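Local coordinates for aldehyde dehydrogenase (Listeria monocytogenes, PDB 3K9D), which probably oxidises an aldehyde or oxo group of its substrate, passing the electrons to NAD or NADP, at residues A224-S229 with Q255-E260; L375-E380 with S395-N400. All coordinates share one frame; numbering follows the deposited sequence.

Contact 1 of 2, residues A224-S229 with Q255-E260; sequences AFIERS and QSVVVE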
loop_
_atom_site.group_PDB
_atom_site.type_symbol
_atom_site.label_atom_id
_atom_site.label_comp_id
_atom_site.label_asym_id
_atom_site.label_seq_id
_atom_site.Cartn_x
_atom_site.Cartn_y
_atom_site.Cartn_z
ATOM N N ALA A 224 -19.020 -16.701 13.686
ATOM C CA ALA A 224 -20.295 -15.976 13.837
ATOM C C ALA A 224 -20.789 -16.153 15.256
ATOM O O ALA A 224 -21.251 -17.228 15.624
ATOM C CB ALA A 224 -21.338 -16.486 12.856
ATOM N N PHE A 225 -20.682 -15.095 16.051
ATOM C CA PHE A 225 -21.100 -15.125 17.456
ATOM C C PHE A 225 -22.579 -14.694 17.557
ATOM O O PHE A 225 -22.929 -13.528 17.372
ATOM C CB PHE A 225 -20.151 -14.257 18.321
ATOM C CG PHE A 225 -20.550 -14.128 19.783
ATOM C CD1 PHE A 225 -21.140 -15.175 20.475
ATOM C CD2 PHE A 225 -20.304 -12.942 20.465
ATOM C CE1 PHE A 225 -21.510 -15.031 21.802
ATOM C CE2 PHE A 225 -20.653 -12.789 21.800
ATOM C CZ PHE A 225 -21.267 -13.838 22.468
ATOM N N ILE A 226 -23.450 -15.665 17.807
ATOM C CA ILE A 226 -24.841 -15.339 18.080
ATOM C C ILE A 226 -24.878 -15.067 19.573
ATOM O O ILE A 226 -24.894 -15.997 20.386
ATOM C CB ILE A 226 -25.806 -16.490 17.734
ATOM C CG1 ILE A 226 -25.610 -16.974 16.298
ATOM C CG2 ILE A 226 -27.241 -16.065 17.992
ATOM C CD1 ILE A 226 -26.483 -18.211 15.940
ATOM N N GLU A 227 -24.839 -13.783 19.918
ATOM C CA GLU A 227 -24.814 -13.349 21.288
ATOM C C GLU A 227 -26.239 -13.481 21.836
ATOM O O GLU A 227 -27.184 -13.559 21.056
ATOM C CB GLU A 227 -24.251 -11.922 21.345
ATOM C CG GLU A 227 -24.002 -11.375 22.734
ATOM C CD GLU A 227 -25.185 -10.601 23.273
ATOM O OE1 GLU A 227 -25.965 -10.063 22.455
ATOM O OE2 GLU A 227 -25.333 -10.537 24.508
ATOM N N ARG A 228 -26.393 -13.541 23.161
ATOM C CA ARG A 228 -27.679 -13.894 23.769
ATOM C C ARG A 228 -28.825 -12.914 23.501
ATOM O O ARG A 228 -29.992 -13.304 23.519
ATOM C CB ARG A 228 -27.524 -14.186 25.265
ATOM C CG ARG A 228 -27.220 -12.977 26.143
ATOM C CD ARG A 228 -27.146 -13.403 27.614
ATOM N NE ARG A 228 -25.944 -14.188 27.882
ATOM C CZ ARG A 228 -25.644 -14.757 29.049
ATOM N NH1 ARG A 228 -26.466 -14.661 30.079
ATOM N NH2 ARG A 228 -24.519 -15.446 29.183
ATOM N N SER A 229 -28.501 -11.653 23.217
ATOM C CA SER A 229 -29.537 -10.679 22.879
ATOM C C SER A 229 -30.100 -10.837 21.455
ATOM O O SER A 229 -31.069 -10.165 21.125
ATOM C CB SER A 229 -29.045 -9.237 23.090
ATOM O OG SER A 229 -28.202 -8.830 22.032
ATOM N N GLN A 255 -17.362 -19.594 9.231
ATOM C CA GLN A 255 -16.662 -20.874 9.314
ATOM C C GLN A 255 -16.939 -21.621 10.624
ATOM O O GLN A 255 -16.753 -22.842 10.736
ATOM C CB GLN A 255 -15.158 -20.677 9.078
ATOM C CG GLN A 255 -14.817 -20.297 7.643
ATOM C CD GLN A 255 -15.109 -21.423 6.663
ATOM O OE1 GLN A 255 -15.037 -22.595 7.023
ATOM N NE2 GLN A 255 -15.436 -21.071 5.414
ATOM N N SER A 256 -17.402 -20.869 11.609
ATOM C CA SER A 256 -17.837 -21.431 12.873
ATOM C C SER A 256 -19.021 -20.637 13.413
ATOM O O SER A 256 -19.235 -19.476 13.020
ATOM C CB SER A 256 -16.687 -21.480 13.902
ATOM O OG SER A 256 -16.182 -20.197 14.210
ATOM N N VAL A 257 -19.805 -21.298 14.268
ATOM C CA VAL A 257 -20.812 -20.647 15.078
ATOM C C VAL A 257 -20.358 -20.715 16.540
ATOM O O VAL A 257 -19.977 -21.760 17.036
ATOM C CB VAL A 257 -22.245 -21.260 14.897
ATOM C CG1 VAL A 257 -23.268 -20.475 15.720
ATOM C CG2 VAL A 257 -22.670 -21.263 13.425
ATOM N N VAL A 258 -20.364 -19.573 17.204
ATOM C CA VAL A 258 -20.046 -19.493 18.614
ATOM C C VAL A 258 -21.334 -19.037 19.310
ATOM O O VAL A 258 -21.930 -18.067 18.893
ATOM C CB VAL A 258 -18.892 -18.472 18.885
ATOM C CG1 VAL A 258 -18.596 -18.368 20.387
ATOM C CG2 VAL A 258 -17.608 -18.881 18.114
ATOM N N VAL A 259 -21.769 -19.773 20.336
ATOM C CA VAL A 259 -22.971 -19.430 21.111
ATOM C C VAL A 259 -22.625 -19.426 22.589
ATOM O O VAL A 259 -21.684 -20.105 23.006
ATOM C CB VAL A 259 -24.161 -20.451 20.882
ATOM C CG1 VAL A 259 -24.404 -20.673 19.414
ATOM C CG2 VAL A 259 -23.881 -21.774 21.552
ATOM N N GLU A 260 -23.381 -18.662 23.372
ATOM C CA GLU A 260 -23.326 -18.754 24.831
ATOM C C GLU A 260 -24.140 -19.966 25.280
ATOM O O GLU A 260 -25.088 -20.366 24.602
ATOM C CB GLU A 260 -23.841 -17.462 25.491
ATOM C CG GLU A 260 -22.848 -16.295 25.448
ATOM C CD GLU A 260 -23.520 -14.944 25.592
ATOM O OE1 GLU A 260 -24.307 -14.566 24.704
ATOM O OE2 GLU A 260 -23.264 -14.246 26.589
HETATM O O HOH W 1 -25.451 -16.838 22.741
HETATM O O HOH W 2 -23.883 -11.483 26.335
#

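Contact 2 of 2, residues L375-E380 with S395-N400; sequences LIIHSE and SRLLVN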
loop_
_atom_site.group_PDB
_atom_site.type_symbol
_atom_site.label_atom_id
_atom_site.label_comp_id
_atom_site.label_asym_id
_atom_site.label_seq_id
_atom_site.Cartn_x
_atom_site.Cartn_y
_atom_site.Cartn_z
ATOM N N LEU A 375 -15.172 -11.284 10.835
ATOM C CA LEU A 375 -15.877 -11.919 11.942
ATOM C C LEU A 375 -17.315 -11.382 11.879
ATOM O O LEU A 375 -17.536 -10.252 11.467
ATOM C CB LEU A 375 -15.212 -11.604 13.299
ATOM C CG LEU A 375 -15.871 -12.122 14.591
ATOM C CD1 LEU A 375 -14.872 -12.526 15.617
ATOM C CD2 LEU A 375 -16.815 -11.085 15.195
ATOM N N ILE A 376 -18.284 -12.209 12.256
ATOM C CA ILE A 376 -19.700 -11.842 12.200
ATOM C C ILE A 376 -20.262 -11.909 13.626
ATOM O O ILE A 376 -19.891 -12.776 14.399
ATOM C CB ILE A 376 -20.506 -12.763 11.222
ATOM C CG1 ILE A 376 -19.846 -12.850 9.837
ATOM C CG2 ILE A 376 -21.969 -12.291 11.089
ATOM C CD1 ILE A 376 -18.912 -14.060 9.639
ATOM N N ILE A 377 -21.094 -10.941 14.002
ATOM C CA ILE A 377 -21.749 -10.970 15.293
ATOM C C ILE A 377 -23.243 -10.656 15.129
ATOM O O ILE A 377 -23.630 -9.757 14.369
ATOM C CB ILE A 377 -21.096 -9.975 16.318
ATOM C CG1 ILE A 377 -21.682 -10.194 17.731
ATOM C CG2 ILE A 377 -21.237 -8.533 15.853
ATOM C CD1 ILE A 377 -21.090 -9.320 18.853
ATOM N N HIS A 378 -24.067 -11.421 15.839
ATOM C CA HIS A 378 -25.492 -11.176 15.902
ATOM C C HIS A 378 -25.797 -10.823 17.324
ATOM O O HIS A 378 -25.544 -11.608 18.240
ATOM C CB HIS A 378 -26.289 -12.403 15.434
ATOM C CG HIS A 378 -25.961 -12.827 14.038
ATOM N ND1 HIS A 378 -26.671 -12.397 12.937
ATOM C CD2 HIS A 378 -24.990 -13.643 13.562
ATOM C CE1 HIS A 378 -26.151 -12.929 11.847
ATOM N NE2 HIS A 378 -25.118 -13.676 12.198
ATOM N N SER A 379 -26.323 -9.621 17.500
ATOM C CA SER A 379 -26.488 -9.046 18.816
ATOM C C SER A 379 -27.362 -7.826 18.696
ATOM O O SER A 379 -27.321 -7.132 17.680
ATOM C CB SER A 379 -25.133 -8.600 19.388
ATOM O OG SER A 379 -25.289 -8.160 20.716
ATOM N N GLU A 380 -28.140 -7.568 19.743
ATOM C CA GLU A 380 -28.834 -6.290 19.879
ATOM C C GLU A 380 -28.198 -5.427 20.979
ATOM O O GLU A 380 -28.768 -4.421 21.430
ATOM C CB GLU A 380 -30.331 -6.501 20.132
ATOM C CG GLU A 380 -31.053 -7.271 19.005
ATOM C CD GLU A 380 -31.102 -6.502 17.694
ATOM O OE1 GLU A 380 -31.179 -5.257 17.737
ATOM O OE2 GLU A 380 -31.064 -7.136 16.618
ATOM N N SER A 395 -10.578 -6.968 9.583
ATOM C CA SER A 395 -10.726 -5.712 8.851
ATOM C C SER A 395 -12.176 -5.370 8.568
ATOM O O SER A 395 -12.517 -4.208 8.317
ATOM C CB SER A 395 -9.941 -5.764 7.553
ATOM O OG SER A 395 -8.569 -6.007 7.829
ATOM N N ARG A 396 -13.031 -6.387 8.600
ATOM C CA ARG A 396 -14.462 -6.170 8.420
ATOM C C ARG A 396 -15.212 -6.955 9.485
ATOM O O ARG A 396 -15.095 -8.168 9.574
ATOM C CB ARG A 396 -14.926 -6.505 6.977
ATOM C CG ARG A 396 -14.559 -7.902 6.489
ATOM C CD ARG A 396 -14.586 -8.085 4.971
ATOM N NE ARG A 396 -13.770 -7.123 4.239
ATOM C CZ ARG A 396 -12.435 -7.071 4.201
ATOM N NH1 ARG A 396 -11.684 -7.928 4.867
ATOM N NH2 ARG A 396 -11.842 -6.128 3.474
ATOM N N LEU A 397 -15.959 -6.247 10.320
ATOM C CA LEU A 397 -16.770 -6.910 11.331
ATOM C C LEU A 397 -18.250 -6.712 11.040
ATOM O O LEU A 397 -18.774 -5.607 11.054
ATOM C CB LEU A 397 -16.414 -6.436 12.735
ATOM C CG LEU A 397 -16.571 -7.458 13.865
ATOM C CD1 LEU A 397 -15.714 -7.017 15.020
ATOM C CD2 LEU A 397 -18.000 -7.608 14.312
ATOM N N LEU A 398 -18.929 -7.815 10.788
ATOM C CA LEU A 398 -20.296 -7.736 10.306
ATOM C C LEU A 398 -21.310 -7.898 11.425
ATOM O O LEU A 398 -21.175 -8.777 12.262
ATOM C CB LEU A 398 -20.504 -8.741 9.187
ATOM C CG LEU A 398 -19.428 -8.611 8.111
ATOM C CD1 LEU A 398 -19.570 -9.740 7.149
ATOM C CD2 LEU A 398 -19.452 -7.249 7.393
ATOM N N VAL A 399 -22.297 -7.001 11.447
ATOM C CA VAL A 399 -23.333 -7.025 12.461
ATOM C C VAL A 399 -24.692 -7.307 11.814
ATOM O O VAL A 399 -25.115 -6.584 10.901
ATOM C CB VAL A 399 -23.369 -5.715 13.294
ATOM C CG1 VAL A 399 -24.377 -5.825 14.432
ATOM C CG2 VAL A 399 -21.968 -5.374 13.856
ATOM N N ASN A 400 -25.344 -8.365 12.293
ATOM C CA ASN A 400 -26.729 -8.728 11.920
ATOM C C ASN A 400 -26.944 -8.854 10.409
ATOM O O ASN A 400 -27.850 -8.241 9.843
ATOM C CB ASN A 400 -27.739 -7.749 12.547
ATOM C CG ASN A 400 -27.748 -7.806 14.062
ATOM O OD1 ASN A 400 -27.461 -8.830 14.658
ATOM N ND2 ASN A 400 -28.117 -6.719 14.684
#

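Contact 1 of 2, residues A224-S229 with Q255-E260
A224 pairs with V257 where strand 223-226 runs beside strand 256-260, two parallel neighbours joined through helix 232-243 in a beta-alpha-beta unit of the seven-stranded parallel sheet. Its N donates to S256 O and its O accepts from V258 N at 3.0 Å, a straight bond (172°) that reaches the oxygen from above the carbonyl plane. F225 lies on the same face of the sheet as V258. With CG anti to the backbone N (chi1 176°), its ring presents CD1 in plane to V258 O at 3.4 Å, while CZ comes near E260 OE1. Helix 355-368 covers this face through W355 and A358. I226 turns to the other face, toward helix 232-243, and its CD1 touches V257 CG1 at 3.9 Å; its N donates to V258 O. Beyond I226 the direct ladder gives way to a water, which bridges I226 O, E260 N and E260 OE1. E227 runs beside E260, pointing the same way, with OE2 4.2 Å from E260 OE1. A second water donates to one oxygen of each glutamate, which should ease the repulsion between them. E227 OE1 accepts from S229 OG on its syn lone pair and also bonds S379 OG. R228 then binds both oxygens of E260. Its backbone N donates to E260 OE1 at 2.8 Å, near the C-O axis but bent at the hydrogen (131°). The guanidinium edge makes a salt bridge to E260 OE2, with NH2 at 3.1 Å, above the carboxylate plane, and NE, more weakly, at 3.0 Å.

Contact 2 of 2, residues L375-E380 with S395-N400
L375 O receives L398 N at 2.9 Å in the parallel ladder of strands 374-378 and 396-399. The backbone ladder continues with I377 N to L398 O at 2.8 Å and N400 N to I377 O, the last lying in the carbonyl plane; at the other end L375 N reaches R396 O only weakly. Alpha-carbon hydrogens add to the pairing, with V399 CA 3.3 Å from I377 O. Apolar packing occurs on both faces. L375, I377, L397 and V399 share one, next to helix 382-391, where F388 and I385 lie. L397 CD2 sits between L375 CD2 and I377 CG2, 3.8 Å from the first and 3.7 Å from the second. Because CG1 of I377 is anti to the backbone N (chi1 -171°), CG2 is the branch left to meet L397 and V399, its contact to V399 CG2 also being 3.8 Å. On the opposite face I376 CG1 touches L398 CD1, the two side chains lying at a slant to each other. The polar side-chain bonds come from N400, whose amide pairs with the backbone of S379 from both ends: S379 N donates to OD1 of N400 at 3.2 Å, and ND2 of N400 donates to S379 O at 3.1 Å. These two bonds fix the rotation of the amide, past which the H378 side chain runs in the opposite direction. L397 and V399 also pack on I445 of the second subunit. This beta-alpha-beta crossover through helix 382-391 ends in a strand that pairs in parallel with that subunit, a sheet shared across the dimer as in aldehyde dehydrogenases.

Overall arrangement
From the N terminus, contact 1 comes first: strand 223-226 leaves for helix 232-243 and returns as strand 256-260, closing a loop of 25 residues. The chain then builds the strands beyond, 276-278, 324-328 and 346-352, before 375-380 opens contact 2, whose loop of 14 residues holds helix 382-391. The two loops follow in series, neither nested nor crossed. In space, however, they adjoin, with centres about 10 Å apart, because strands 223-226 and 374-378 are neighbours in one parallel sheet. A probable hydrogen bond between E380 N and S229 OG joins the turns that follow these strands. Together they connect the sheet's middle to its subunit-interface edge.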